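Local structure of ribonuclease mar1, putative (1YZV) at residues G51-T54 / H60-Y63; G34-S39 / W116-H121; I176-L181 / P194-T199. The protein is of unknown function but has the fold of the isochorismatase superfamily, many of whose members are hydrolases. All blocks are in the same frame, centred on the assembly; numbering follows the deposited sequence.

Contact 1 of 3, residues G51-T54 / H60-Y63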
ATOM      1  N   GLY A  51     -18.720 -18.558  17.104  1.00 24.73           N
ATOM      2  CA  GLY A  51     -19.144 -18.084  18.405  1.00 25.09           C
ATOM      3  C   GLY A  51     -19.828 -16.725  18.340  1.00 25.75           C
ATOM      4  O   GLY A  51     -20.856 -16.484  18.986  1.00 22.81           O
ATOM      5  N   LEU A  52     -19.270 -15.807  17.561  1.00 22.63           N
ATOM      6  CA  LEU A  52     -19.926 -14.526  17.353  1.00 24.04           C
ATOM      7  C   LEU A  52     -21.342 -14.647  16.730  1.00 21.79           C
ATOM      8  O   LEU A  52     -22.318 -14.061  17.229  1.00 24.52           O
ATOM      9  CB  LEU A  52     -19.024 -13.635  16.491  1.00 22.76           C
ATOM     10  CG  LEU A  52     -19.578 -12.221  16.244  1.00 25.08           C
ATOM     11  CD1 LEU A  52     -19.802 -11.486  17.553  1.00 24.55           C
ATOM     12  CD2 LEU A  52     -18.667 -11.470  15.289  1.00 28.85           C
ATOM     13  N   HIS A  53     -21.431 -15.363  15.622  1.00 24.33           N
ATOM     14  CA  HIS A  53     -22.671 -15.644  14.924  1.00 24.56           C
ATOM     15  C   HIS A  53     -23.748 -16.178  15.894  1.00 27.22           C
ATOM     16  O   HIS A  53     -24.906 -15.726  15.886  1.00 22.31           O
ATOM     17  CB  HIS A  53     -22.409 -16.679  13.815  1.00 24.59           C
ATOM     18  CG  HIS A  53     -23.641 -17.387  13.328  1.00 27.83           C
ATOM     19  ND1 HIS A  53     -24.467 -16.865  12.349  1.00 21.35           N
ATOM     20  CD2 HIS A  53     -24.172 -18.586  13.673  1.00 24.11           C
ATOM     21  CE1 HIS A  53     -25.402 -17.750  12.064  1.00 27.79           C
ATOM     22  NE2 HIS A  53     -25.275 -18.780  12.884  1.00 25.49           N
ATOM     23  N   THR A  54     -23.356 -17.138  16.726  1.00 24.89           N
ATOM     24  CA  THR A  54     -24.292 -17.734  17.720  1.00 28.32           C
ATOM     25  C   THR A  54     -24.740 -16.737  18.785  1.00 26.04           C
ATOM     26  O   THR A  54     -25.940 -16.664  19.083  1.00 26.72           O
ATOM     27  CB  THR A  54     -23.685 -19.020  18.322  1.00 23.80           C
ATOM     28  OG1 THR A  54     -23.569 -19.965  17.248  1.00 28.28           O
ATOM     29  CG2 THR A  54     -24.554 -19.595  19.444  1.00 28.76           C
ATOM     30  N   HIS A  60     -29.538 -11.372  13.138  1.00 26.00           N
ATOM     31  CA  HIS A  60     -28.469 -10.474  12.727  1.00 24.24           C
ATOM     32  C   HIS A  60     -27.333 -11.138  11.957  1.00 24.73           C
ATOM     33  O   HIS A  60     -26.462 -10.439  11.421  1.00 27.32           O
ATOM     34  CB  HIS A  60     -27.905  -9.806  13.956  1.00 23.61           C
ATOM     35  CG  HIS A  60     -28.933  -9.078  14.769  1.00 23.29           C
ATOM     36  ND1 HIS A  60     -29.691  -8.042  14.256  1.00 21.92           N
ATOM     37  CD2 HIS A  60     -29.249  -9.163  16.082  1.00 24.10           C
ATOM     38  CE1 HIS A  60     -30.496  -7.588  15.203  1.00 26.42           C
ATOM     39  NE2 HIS A  60     -30.220  -8.218  16.331  1.00 23.28           N
ATOM     40  N   SER A  61     -27.341 -12.467  11.894  1.00 24.77           N
ATOM     41  CA  SER A  61     -26.191 -13.203  11.376  1.00 25.00           C
ATOM     42  C   SER A  61     -26.629 -14.454  10.652  1.00 25.37           C
ATOM     43  O   SER A  61     -27.505 -15.174  11.160  1.00 24.48           O
ATOM     44  CB  SER A  61     -25.222 -13.546  12.535  1.00 26.01           C
ATOM     45  OG  SER A  61     -24.072 -14.219  12.059  1.00 28.83           O
ATOM     46  N   VAL A  62     -25.930 -14.752   9.537  1.00 23.70           N
ATOM     47  CA  VAL A  62     -26.037 -15.995   8.802  1.00 23.84           C
ATOM     48  C   VAL A  62     -24.630 -16.526   8.539  1.00 24.69           C
ATOM     49  O   VAL A  62     -23.697 -15.753   8.352  1.00 23.14           O
ATOM     50  CB  VAL A  62     -26.861 -15.833   7.489  1.00 25.80           C
ATOM     51  CG1 VAL A  62     -26.240 -14.844   6.566  1.00 31.54           C
ATOM     52  CG2 VAL A  62     -27.087 -17.196   6.794  1.00 29.27           C
ATOM     53  N   TYR A  63     -24.453 -17.837   8.707  1.00 23.26           N
ATOM     54  CA  TYR A  63     -23.134 -18.487   8.583  1.00 23.63           C
ATOM     55  C   TYR A  63     -23.192 -19.467   7.407  1.00 25.42           C
ATOM     56  O   TYR A  63     -23.886 -20.502   7.477  1.00 26.15           O
ATOM     57  CB  TYR A  63     -22.805 -19.215   9.905  1.00 20.75           C
ATOM     58  CG  TYR A  63     -21.353 -19.531  10.158  1.00 21.35           C
ATOM     59  CD1 TYR A  63     -20.728 -20.624   9.530  1.00 22.00           C
ATOM     60  CD2 TYR A  63     -20.582 -18.740  11.002  1.00 20.85           C
ATOM     61  CE1 TYR A  63     -19.392 -20.899   9.719  1.00 22.84           C
ATOM     62  CE2 TYR A  63     -19.227 -19.043  11.220  1.00 19.44           C
ATOM     63  CZ  TYR A  63     -18.657 -20.151  10.593  1.00 23.20           C
ATOM     64  OH  TYR A  63     -17.331 -20.454  10.805  1.00 22.75           O
TER
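His53 reaches from its helix across Ser61 and Tyr63 of the strand, and its atoms meet the hydroxyl, the backbone and the CB of the strand residues in turn. CB lies 3.9 Å from Tyr63 CD2 and also has Ser61 OG beside it. With CG anti to the backbone N (chi1 161°), the imidazole leaves the helix toward the strand. CG comes to 4.0 Å from CB of Tyr63, and ND1 then meets Ser61 OG at 2.7 Å. The hydrogen bond is short but moderately bent, at 150°, and either atom could be its donor. The helix and strand are consecutive elements of a beta-alpha-beta crossover: strand 20-26 leads, by way of the short helix 30-33, into helix 39-56, which returns the chain to the neighbouring parallel strand 61-68. His53 sits in the last turns of that helix, facing the start of the second strand. Further round the ring, CE1 approaches the strand backbone, 3.5 Å from Tyr63 N and 3.8 Å from Val62 CA. At the far end, NE2 is hydrogen-bonded to Asp85, and having both nitrogens bonded restrains rotation of the imidazole. One face of the ring carries Tyr63 CB, 3.7 Å from the centroid and almost straight above it, in a CH-pi contact. Beyond CB, the phenol turns an edge toward the same imidazole, with the planes at 66° and the centroids 5.6 Å apart. Its hydroxyl is hydrogen-bonded to the carbonyl oxygen of Ala46, two turns back on helix 39-56, tying the tyrosine to that helix at a second point.

Contact 2 of 3, residues G34-S39 / W116-H121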
ATOM      1  N   GLY A  34      -2.845 -29.449   5.562  1.00 28.54           N
ATOM      2  CA  GLY A  34      -1.431 -29.731   5.579  1.00 30.19           C
ATOM      3  C   GLY A  34      -0.625 -29.036   4.507  1.00 31.56           C
ATOM      4  O   GLY A  34       0.497 -29.446   4.254  1.00 40.09           O
ATOM      5  N   ARG A  35      -1.259 -28.161   3.741  1.00 30.48           N
ATOM      6  CA  ARG A  35      -0.683 -27.493   2.577  1.00 30.41           C
ATOM      7  C   ARG A  35      -0.716 -25.950   2.738  1.00 28.05           C
ATOM      8  O   ARG A  35       0.043 -25.241   2.123  1.00 27.41           O
ATOM      9  CB  ARG A  35      -1.512 -27.912   1.340  1.00 33.53           C
ATOM     10  CG  ARG A  35      -1.737 -29.446   1.259  1.00 40.87           C
ATOM     11  CD  ARG A  35      -2.665 -29.816   0.113  1.00 46.16           C
ATOM     12  NE  ARG A  35      -2.108 -29.482  -1.179  1.00 57.08           N
ATOM     13  CZ  ARG A  35      -1.480 -30.341  -1.982  1.00 66.87           C
ATOM     14  NH1 ARG A  35      -1.383 -31.639  -1.672  1.00 67.57           N
ATOM     15  NH2 ARG A  35      -0.994 -29.898  -3.143  1.00 66.04           N
ATOM     16  N   ILE A  36      -1.490 -25.448   3.690  1.00 24.17           N
ATOM     17  CA  ILE A  36      -1.588 -23.997   3.928  1.00 24.04           C
ATOM     18  C   ILE A  36      -0.919 -23.757   5.284  1.00 23.55           C
ATOM     19  O   ILE A  36      -1.377 -24.283   6.288  1.00 23.30           O
ATOM     20  CB  ILE A  36      -3.047 -23.587   3.983  1.00 23.00           C
ATOM     21  CG1 ILE A  36      -3.749 -23.985   2.697  1.00 26.47           C
ATOM     22  CG2 ILE A  36      -3.229 -22.053   4.352  1.00 22.20           C
ATOM     23  CD1 ILE A  36      -4.031 -22.937   1.811  1.00 39.63           C
ATOM     24  N   ALA A  37       0.218 -23.058   5.297  1.00 25.35           N
ATOM     25  CA  ALA A  37       1.013 -22.907   6.504  1.00 23.97           C
ATOM     26  C   ALA A  37       0.228 -22.461   7.752  1.00 23.71           C
ATOM     27  O   ALA A  37       0.509 -22.903   8.884  1.00 25.25           O
ATOM     28  CB  ALA A  37       2.179 -21.936   6.240  1.00 25.71           C
ATOM     29  N   ASN A  38      -0.643 -21.476   7.606  1.00 23.24           N
ATOM     30  CA  ASN A  38      -1.380 -20.957   8.777  1.00 23.57           C
ATOM     31  C   ASN A  38      -2.802 -21.563   8.906  1.00 22.12           C
ATOM     32  O   ASN A  38      -3.707 -20.922   9.459  1.00 21.23           O
ATOM     33  CB  ASN A  38      -1.478 -19.442   8.704  1.00 22.93           C
ATOM     34  CG  ASN A  38      -2.307 -18.998   7.513  1.00 27.50           C
ATOM     35  OD1 ASN A  38      -2.190 -19.612   6.465  1.00 27.22           O
ATOM     36  ND2 ASN A  38      -3.042 -17.860   7.631  1.00 27.34           N
ATOM     37  N   SER A  39      -3.011 -22.757   8.346  1.00 22.79           N
ATOM     38  CA  SER A  39      -4.336 -23.407   8.404  1.00 22.63           C
ATOM     39  C   SER A  39      -4.944 -23.390   9.798  1.00 22.79           C
ATOM     40  O   SER A  39      -6.193 -23.262   9.949  1.00 23.46           O
ATOM     41  CB  SER A  39      -4.295 -24.829   7.838  1.00 24.29           C
ATOM     42  OG  SER A  39      -3.486 -25.690   8.579  1.00 23.40           O
ATOM     43  N   TRP A 116     -13.461 -15.148   4.855  1.00 21.52           N
ATOM     44  CA  TRP A 116     -12.140 -15.722   5.146  1.00 23.11           C
ATOM     45  C   TRP A 116     -12.057 -17.173   4.668  1.00 21.44           C
ATOM     46  O   TRP A 116     -13.059 -17.745   4.284  1.00 24.39           O
ATOM     47  CB  TRP A 116     -11.811 -15.633   6.663  1.00 21.17           C
ATOM     48  CG  TRP A 116     -12.535 -16.594   7.503  1.00 22.15           C
ATOM     49  CD1 TRP A 116     -12.039 -17.803   7.941  1.00 22.93           C
ATOM     50  CD2 TRP A 116     -13.956 -16.644   7.756  1.00 23.53           C
ATOM     51  NE1 TRP A 116     -13.031 -18.551   8.512  1.00 20.59           N
ATOM     52  CE2 TRP A 116     -14.203 -17.849   8.481  1.00 24.01           C
ATOM     53  CE3 TRP A 116     -15.003 -15.718   7.629  1.00 23.17           C
ATOM     54  CZ2 TRP A 116     -15.493 -18.220   8.929  1.00 21.71           C
ATOM     55  CZ3 TRP A 116     -16.278 -16.086   8.090  1.00 20.29           C
ATOM     56  CH2 TRP A 116     -16.507 -17.330   8.734  1.00 21.00           C
ATOM     57  N   GLY A 117     -10.840 -17.691   4.576  1.00 21.55           N
ATOM     58  CA  GLY A 117     -10.623 -19.099   4.285  1.00 21.41           C
ATOM     59  C   GLY A 117      -9.553 -19.341   3.244  1.00 20.94           C
ATOM     60  O   GLY A 117      -8.502 -18.637   3.228  1.00 22.88           O
ATOM     61  N   PHE A 118      -9.740 -20.436   2.506  1.00 20.51           N
ATOM     62  CA  PHE A 118      -8.778 -20.901   1.521  1.00 20.92           C
ATOM     63  C   PHE A 118      -9.369 -20.819   0.095  1.00 20.67           C
ATOM     64  O   PHE A 118     -10.563 -20.999  -0.091  1.00 22.73           O
ATOM     65  CB  PHE A 118      -8.413 -22.351   1.721  1.00 22.07           C
ATOM     66  CG  PHE A 118      -7.946 -22.729   3.120  1.00 21.02           C
ATOM     67  CD1 PHE A 118      -7.203 -21.885   3.892  1.00 19.82           C
ATOM     68  CD2 PHE A 118      -8.045 -24.075   3.502  1.00 23.51           C
ATOM     69  CE1 PHE A 118      -6.729 -22.319   5.143  1.00 22.68           C
ATOM     70  CE2 PHE A 118      -7.586 -24.508   4.743  1.00 25.38           C
ATOM     71  CZ  PHE A 118      -6.971 -23.615   5.577  1.00 25.41           C
ATOM     72  N   GLU A 119      -8.539 -20.560  -0.916  1.00 20.13           N
ATOM     73  CA  GLU A 119      -7.210 -19.999  -0.790  1.00 20.95           C
ATOM     74  C   GLU A 119      -7.380 -18.501  -1.074  1.00 21.64           C
ATOM     75  O   GLU A 119      -8.267 -18.111  -1.846  1.00 22.36           O
ATOM     76  CB  GLU A 119      -6.243 -20.619  -1.814  1.00 23.21           C
ATOM     77  CG  GLU A 119      -5.865 -22.050  -1.503  1.00 25.50           C
ATOM     78  CD  GLU A 119      -4.674 -22.567  -2.326  1.00 30.58           C
ATOM     79  OE1 GLU A 119      -3.545 -22.052  -2.224  1.00 27.28           O
ATOM     80  OE2 GLU A 119      -4.877 -23.532  -3.053  1.00 39.71           O
ATOM     81  N   THR A 120      -6.536 -17.689  -0.452  1.00 22.13           N
ATOM     82  CA  THR A 120      -6.624 -16.211  -0.520  1.00 21.11           C
ATOM     83  C   THR A 120      -6.696 -15.674  -1.957  1.00 21.83           C
ATOM     84  O   THR A 120      -7.521 -14.834  -2.261  1.00 19.97           O
ATOM     85  CB  THR A 120      -5.452 -15.563   0.237  1.00 19.19           C
ATOM     86  OG1 THR A 120      -5.304 -16.193   1.523  1.00 19.14           O
ATOM     87  CG2 THR A 120      -5.684 -14.054   0.451  1.00 22.70           C
ATOM     88  N   HIS A 121      -5.870 -16.230  -2.851  1.00 18.94           N
ATOM     89  CA  HIS A 121      -5.711 -15.742  -4.205  1.00 19.17           C
ATOM     90  C   HIS A 121      -6.638 -16.392  -5.200  1.00 19.49           C
ATOM     91  O   HIS A 121      -6.595 -16.090  -6.403  1.00 20.19           O
ATOM     92  CB  HIS A 121      -4.257 -15.905  -4.661  1.00 21.90           C
ATOM     93  CG  HIS A 121      -3.799 -17.325  -4.744  1.00 17.71           C
ATOM     94  ND1 HIS A 121      -3.792 -18.162  -3.654  1.00 22.52           N
ATOM     95  CD2 HIS A 121      -3.364 -18.068  -5.801  1.00 18.91           C
ATOM     96  CE1 HIS A 121      -3.443 -19.377  -4.045  1.00 21.00           C
ATOM     97  NE2 HIS A 121      -3.100 -19.328  -5.322  1.00 23.03           N
TER
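A cis peptide bond joins Phe118 to Glu119 where strand 110-118 gives way to helix 120-133, and the loop residues Ile36 and Ser39 pack against this junction. Non-proline cis peptides near the active site are a known feature of isochorismatase-type hydrolases, and this one is consistent with that family trait. The partner loop runs from helix 30-33 to helix 39-56 and closes with a type I turn, in which Ser39 N bonds back to Ile36 O at 3.0 Å. Ile36 lies over one face of the Phe118 ring. Its CG1 stands 4.1 Å from the centroid and only 4° off the ring normal, a CH-pi contact, while the CG2 branch descends near the rim to 3.6 Å from Phe118 CE1. The chi2 of Ile36, -105°, departs from a staggered value and carries CD1 across toward the next residue, where it rests 3.9 Å from Glu119 CG. Ser39 adds its CB, 3.7 Å from Phe118 CZ, approaching the ring obliquely. Phe32 of helix 30-33 and Cys42 of helix 39-56 also touch the ring, so both helices flanking the loop contribute to its surroundings. The polar ends are hydrogen-bonded to other parts of the chain: Ser39 OG to the carbonyl of Met33, Glu119 OE1 to the backbone N of Gln148. With no hydrogen bond between the two segments, the direct contact between them is apolar packing, while the polar groups of the same residues anchor each side to its own surroundings.

Contact 3 of 3, residues I176-L181 / P194-T199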
ATOM      1  N   ILE A 176     -12.797  -6.959  13.548  1.00 20.11           N
ATOM      2  CA  ILE A 176     -14.125  -7.217  12.984  1.00 20.59           C
ATOM      3  C   ILE A 176     -15.174  -7.395  14.109  1.00 21.55           C
ATOM      4  O   ILE A 176     -16.217  -6.706  14.114  1.00 21.29           O
ATOM      5  CB  ILE A 176     -14.070  -8.392  12.022  1.00 20.38           C
ATOM      6  CG1 ILE A 176     -13.337  -7.973  10.745  1.00 21.59           C
ATOM      7  CG2 ILE A 176     -15.450  -8.998  11.731  1.00 22.07           C
ATOM      8  CD1 ILE A 176     -12.794  -9.128   9.932  1.00 20.22           C
ATOM      9  N   LEU A 177     -14.838  -8.197  15.122  1.00 23.92           N
ATOM     10  CA  LEU A 177     -15.727  -8.358  16.258  1.00 21.93           C
ATOM     11  C   LEU A 177     -16.123  -7.003  16.861  1.00 23.68           C
ATOM     12  O   LEU A 177     -17.318  -6.741  17.132  1.00 21.82           O
ATOM     13  CB  LEU A 177     -15.078  -9.264  17.319  1.00 24.75           C
ATOM     14  CG  LEU A 177     -15.522 -10.697  17.341  1.00 30.40           C
ATOM     15  CD1 LEU A 177     -15.262 -11.370  15.999  1.00 35.89           C
ATOM     16  CD2 LEU A 177     -14.862 -11.450  18.495  1.00 29.99           C
ATOM     17  N   MET A 178     -15.123  -6.159  17.109  1.00 21.35           N
ATOM     18  CA  MET A 178     -15.321  -4.889  17.816  1.00 21.55           C
ATOM     19  C   MET A 178     -15.952  -3.818  16.911  1.00 22.35           C
ATOM     20  O   MET A 178     -16.703  -2.973  17.399  1.00 22.57           O
ATOM     21  CB  MET A 178     -13.984  -4.421  18.416  1.00 20.97           C
ATOM     22  CG  MET A 178     -13.414  -5.410  19.435  1.00 26.36           C
ATOM     23  SD  MET A 178     -14.480  -5.551  20.861  1.00 30.24           S
ATOM     24  CE  MET A 178     -15.558  -6.940  20.488  1.00 48.23           C
ATOM     25  N   GLN A 179     -15.765  -3.953  15.591  1.00 21.42           N
ATOM     26  CA  GLN A 179     -16.527  -3.161  14.594  1.00 22.68           C
ATOM     27  C   GLN A 179     -18.036  -3.414  14.620  1.00 22.29           C
ATOM     28  O   GLN A 179     -18.843  -2.476  14.491  1.00 20.21           O
ATOM     29  CB  GLN A 179     -16.025  -3.388  13.157  1.00 20.92           C
ATOM     30  CG  GLN A 179     -14.691  -2.732  12.860  1.00 22.95           C
ATOM     31  CD  GLN A 179     -14.082  -3.255  11.542  1.00 23.13           C
ATOM     32  OE1 GLN A 179     -14.772  -3.340  10.552  1.00 25.33           O
ATOM     33  NE2 GLN A 179     -12.817  -3.636  11.569  1.00 23.43           N
ATOM     34  N   LEU A 180     -18.416  -4.669  14.784  1.00 20.02           N
ATOM     35  CA  LEU A 180     -19.824  -5.045  14.798  1.00 20.48           C
ATOM     36  C   LEU A 180     -20.486  -4.591  16.084  1.00 21.75           C
ATOM     37  O   LEU A 180     -21.680  -4.436  16.089  1.00 21.52           O
ATOM     38  CB  LEU A 180     -20.011  -6.546  14.616  1.00 19.70           C
ATOM     39  CG  LEU A 180     -19.687  -7.028  13.221  1.00 23.65           C
ATOM     40  CD1 LEU A 180     -19.353  -8.549  13.222  1.00 25.70           C
ATOM     41  CD2 LEU A 180     -20.843  -6.662  12.248  1.00 27.43           C
ATOM     42  N   LEU A 181     -19.735  -4.561  17.195  1.00 20.25           N
ATOM     43  CA  LEU A 181     -20.274  -4.185  18.503  1.00 23.65           C
ATOM     44  C   LEU A 181     -20.245  -2.704  18.866  1.00 24.20           C
ATOM     45  O   LEU A 181     -21.113  -2.247  19.624  1.00 24.10           O
ATOM     46  CB  LEU A 181     -19.603  -4.972  19.623  1.00 22.23           C
ATOM     47  CG  LEU A 181     -20.198  -6.337  19.971  1.00 27.62           C
ATOM     48  CD1 LEU A 181     -20.372  -7.244  18.757  1.00 28.77           C
ATOM     49  CD2 LEU A 181     -19.257  -6.947  20.893  1.00 32.34           C
ATOM     50  N   PRO A 194     -15.154 -13.083  25.901  1.00 33.36           N
ATOM     51  CA  PRO A 194     -14.306 -14.283  26.064  1.00 33.91           C
ATOM     52  C   PRO A 194     -13.665 -14.798  24.765  1.00 33.48           C
ATOM     53  O   PRO A 194     -12.533 -15.282  24.814  1.00 34.32           O
ATOM     54  CB  PRO A 194     -15.278 -15.332  26.636  1.00 34.55           C
ATOM     55  CG  PRO A 194     -16.358 -14.516  27.279  1.00 33.51           C
ATOM     56  CD  PRO A 194     -16.529 -13.353  26.369  1.00 36.05           C
ATOM     57  N   LEU A 195     -14.294 -14.535  23.609  1.00 29.72           N
ATOM     58  CA  LEU A 195     -13.726 -14.964  22.327  1.00 29.88           C
ATOM     59  C   LEU A 195     -12.441 -14.227  22.049  1.00 29.34           C
ATOM     60  O   LEU A 195     -11.477 -14.812  21.578  1.00 26.94           O
ATOM     61  CB  LEU A 195     -14.683 -14.734  21.176  1.00 26.53           C
ATOM     62  CG  LEU A 195     -16.014 -15.481  21.211  1.00 29.71           C
ATOM     63  CD1 LEU A 195     -16.904 -14.991  20.070  1.00 33.53           C
ATOM     64  CD2 LEU A 195     -15.783 -16.963  21.112  1.00 29.69           C
ATOM     65  N   MET A 196     -12.387 -12.957  22.435  1.00 32.39           N
ATOM     66  CA  MET A 196     -11.179 -12.185  22.203  1.00 34.93           C
ATOM     67  C   MET A 196     -10.035 -12.479  23.127  1.00 34.10           C
ATOM     68  O   MET A 196      -8.906 -12.190  22.778  1.00 35.52           O
ATOM     69  CB  MET A 196     -11.492 -10.713  22.244  1.00 35.52           C
ATOM     70  CG  MET A 196     -12.029 -10.290  20.906  1.00 43.77           C
ATOM     71  SD  MET A 196     -12.659  -8.679  21.065  1.00 47.24           S
ATOM     72  CE  MET A 196     -11.323  -7.733  21.780  1.00 52.16           C
ATOM     73  N   LYS A 197     -10.319 -13.105  24.260  1.00 33.42           N
ATOM     74  CA  LYS A 197      -9.285 -13.597  25.160  1.00 35.27           C
ATOM     75  C   LYS A 197      -8.645 -14.905  24.703  1.00 31.88           C
ATOM     76  O   LYS A 197      -7.550 -15.212  25.108  1.00 31.98           O
ATOM     77  CB  LYS A 197      -9.846 -13.765  26.582  1.00 36.00           C
ATOM     78  CG  LYS A 197     -10.153 -12.416  27.238  1.00 42.54           C
ATOM     79  CD  LYS A 197     -11.117 -12.477  28.434  1.00 44.67           C
ATOM     80  CE  LYS A 197     -11.651 -11.045  28.711  1.00 52.46           C
ATOM     81  NZ  LYS A 197     -12.254 -10.825  30.042  1.00 57.13           N
ATOM     82  N   GLN A 198      -9.258 -15.618  23.761  1.00 31.84           N
ATOM     83  CA  GLN A 198      -8.633 -16.799  23.203  1.00 26.70           C
ATOM     84  C   GLN A 198      -7.472 -16.366  22.327  1.00 28.58           C
ATOM     85  O   GLN A 198      -7.507 -15.282  21.784  1.00 27.68           O
ATOM     86  CB  GLN A 198      -9.659 -17.605  22.429  1.00 27.59           C
ATOM     87  CG  GLN A 198     -10.810 -17.997  23.277  1.00 26.52           C
ATOM     88  CD  GLN A 198     -11.844 -18.822  22.558  1.00 31.39           C
ATOM     89  OE1 GLN A 198     -12.573 -18.326  21.712  1.00 35.78           O
ATOM     90  NE2 GLN A 198     -11.992 -20.063  22.978  1.00 43.73           N
ATOM     91  N   THR A 199      -6.409 -17.179  22.250  1.00 25.44           N
ATOM     92  CA  THR A 199      -5.181 -16.785  21.534  1.00 27.28           C
ATOM     93  C   THR A 199      -5.036 -17.579  20.242  1.00 26.64           C
ATOM     94  O   THR A 199      -5.327 -18.779  20.208  1.00 26.71           O
ATOM     95  CB  THR A 199      -3.940 -17.004  22.485  1.00 30.39           C
ATOM     96  OG1 THR A 199      -4.031 -18.305  23.023  1.00 42.88           O
ATOM     97  CG2 THR A 199      -4.003 -16.088  23.667  1.00 29.37           C
TER
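The carbonyl oxygen of Leu177 receives two N-H groups near the end of its helix: Leu181 N at 3.3 Å, and Leu180 N, also at 3.3 Å, in a weak second bond. While its backbone is engaged in this way, the Leu177 side chain faces helix 189-197, with CD2 lying 3.9 Å from Met196 CG and 4.2 Å from Leu195 CB. The Leu177 and Met196 side chains pass alongside with opposite headings, and the methionine continues to Met178. The two thioethers come together tip to tip, Met178 CE reaching 3.4 Å from Met196 SD and the sulfur atoms standing 3.6 Å apart. Bends at chi2 (-64°) and chi3 of Met178 curl its end toward the other helix. Within the chain, Leu195 O is hydrogen-bonded to Arg48 of helix 39-56; Gln126 of a third subunit donates a hydrogen bond to Met178 O, and Phe94 of that subunit packs on Met178. Apolar side-chain packing, without a hydrogen bond between the segments, joins these two consecutive helices, a short C-terminal pair packed beside helix 39-56 of the alpha/beta fold.

Helix 39-56 connects the three sites. Contact 2 includes the loop leading into it, contact 1 lies near its far end, and contact 3 packs against its flank. Contacts 1 and 3 have centres about 13 Å apart and touch through Leu52, whose CD2 lies 3.5 Å from Leu177 CD1. Contact 2 is about 22 Å from either centre, yet it meets contact 1 where Tyr63 OH lies 3.4 Å from Trp116 CZ2. In sequence, contact 1 falls between the two segments of contact 2, and contact 3 follows both. Contacts 1 and 2 lie on opposite sides of the chain's centre, at the start of strand 61-68 and the finish of strand 110-118, while contact 3 joins the C-terminal helices.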